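Local coordinates for HD domain-containing protein (Aquifex aeolicus, PDB 2HEK), which is of unknown function but carries a zinc-binding HD domain, binds GDP away from its active site and may have dGTPase activity, at residues R301-E304 / K310-F313. Sequence-based numbering, arbitrary orientation.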
# COMPACT_ATOMS: atom_id res chain seq x y z
N ARG A 301 29.54 38.31 -10.19
CA ARG A 301 30.58 37.91 -11.11
C ARG A 301 30.02 37.53 -12.48
O ARG A 301 30.63 37.81 -13.52
CB ARG A 301 31.39 36.74 -10.53
CG ARG A 301 32.26 35.97 -11.53
CD ARG A 301 33.57 36.70 -11.92
NE ARG A 301 34.55 36.75 -10.83
CZ ARG A 301 35.56 37.61 -10.76
NH1 ARG A 301 35.74 38.52 -11.71
NH2 ARG A 301 36.40 37.57 -9.72
N LEU A 302 28.84 36.89 -12.47
CA LEU A 302 28.20 36.41 -13.68
C LEU A 302 27.70 37.57 -14.51
O LEU A 302 27.92 37.59 -15.72
CB LEU A 302 27.04 35.48 -13.33
CG LEU A 302 26.39 34.65 -14.44
CD1 LEU A 302 27.40 33.69 -15.07
CD2 LEU A 302 25.23 33.88 -13.85
N LEU A 303 27.01 38.52 -13.88
CA LEU A 303 26.50 39.67 -14.59
C LEU A 303 27.60 40.66 -15.02
O LEU A 303 27.32 41.67 -15.69
CB LEU A 303 25.41 40.39 -13.79
CG LEU A 303 24.03 39.72 -13.63
CD1 LEU A 303 23.05 40.71 -13.02
CD2 LEU A 303 23.49 39.21 -14.95
N GLU A 304 28.85 40.38 -14.63
CA GLU A 304 29.98 41.15 -15.12
C GLU A 304 30.31 40.71 -16.54
O GLU A 304 30.60 41.53 -17.40
CB GLU A 304 31.21 40.96 -14.22
CG GLU A 304 31.22 41.81 -12.94
CD GLU A 304 32.34 41.43 -11.97
OE1 GLU A 304 33.28 40.72 -12.40
OE2 GLU A 304 32.28 41.83 -10.79
N LYS A 310 20.58 36.34 -21.01
CA LYS A 310 21.08 34.97 -21.07
C LYS A 310 21.07 34.25 -19.72
O LYS A 310 21.59 33.16 -19.59
CB LYS A 310 22.50 34.93 -21.63
CG LYS A 310 22.65 35.45 -23.07
CD LYS A 310 22.20 34.43 -24.12
CE LYS A 310 22.22 35.05 -25.52
NZ LYS A 310 21.48 34.21 -26.51
N VAL A 311 20.49 34.88 -18.71
CA VAL A 311 20.51 34.28 -17.38
C VAL A 311 19.17 34.46 -16.70
O VAL A 311 18.45 35.43 -16.98
CB VAL A 311 21.63 34.88 -16.46
CG1 VAL A 311 23.02 34.53 -16.99
CG2 VAL A 311 21.44 36.37 -16.31
N ARG A 312 18.85 33.54 -15.79
CA ARG A 312 17.67 33.72 -14.94
C ARG A 312 18.01 33.40 -13.50
O ARG A 312 18.86 32.57 -13.24
CB ARG A 312 16.51 32.86 -15.45
CG ARG A 312 16.02 33.26 -16.85
CD ARG A 312 15.24 34.58 -16.80
NE ARG A 312 14.62 34.91 -18.08
CZ ARG A 312 15.30 35.25 -19.18
NH1 ARG A 312 16.63 35.28 -19.18
NH2 ARG A 312 14.63 35.55 -20.29
N PHE A 313 17.37 34.10 -12.57
CA PHE A 313 17.60 33.90 -11.14
C PHE A 313 16.28 33.45 -10.50
O PHE A 313 15.20 33.80 -10.97
CB PHE A 313 18.15 35.18 -10.49
CG PHE A 313 19.37 35.71 -11.18
CD1 PHE A 313 19.27 36.75 -12.10
CD2 PHE A 313 20.60 35.11 -10.97
CE1 PHE A 313 20.39 37.22 -12.78
CE2 PHE A 313 21.74 35.56 -11.64
CZ PHE A 313 21.64 36.61 -12.55
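L303 meets the F313 ring at its edge. CD2 of L303 lies in the plane of the ring, 4.0 Å from CZ of F313, and the two side chains come from opposite directions. The same CD2 methyl of L303 rests on CG2 of V311 at 3.8 Å. It therefore sits against both strand residues that point to the helix. The CG of L303 is anti to the carbonyl carbon (chi1 -72°), and the branch end swings closer to the strand than the CB direction suggests.

L302 points toward the strand and makes the second contact with V311, tip to tip, with CD2 of L302 3.9 Å from CG1 of V311. The two methyls of V311 are thus divided, one to each leucine. CD2 of L302 also approaches the F313 ring obliquely, at 4.5 Å from CE2 of F313. The interface is wholly apolar, burying 167 Å² in all.

R312 alternates with V311 and F313 and turns to the other side of the strand. There it forms a salt bridge with E235 and packs on I228 and I231 of helix 224-240. K299, a turn before L303, adds a cation-pi contact to F313.

The contact joins L302 and L303 of helix 292-305 to the start of strand 311-318, in the HD associated region and away from the zinc site. This strand is at one edge of a three-stranded antiparallel sheet. I354 of the central strand 349-356 touches both L302 and F313, and V356 touches V311, so the helix packs against one face of that sheet.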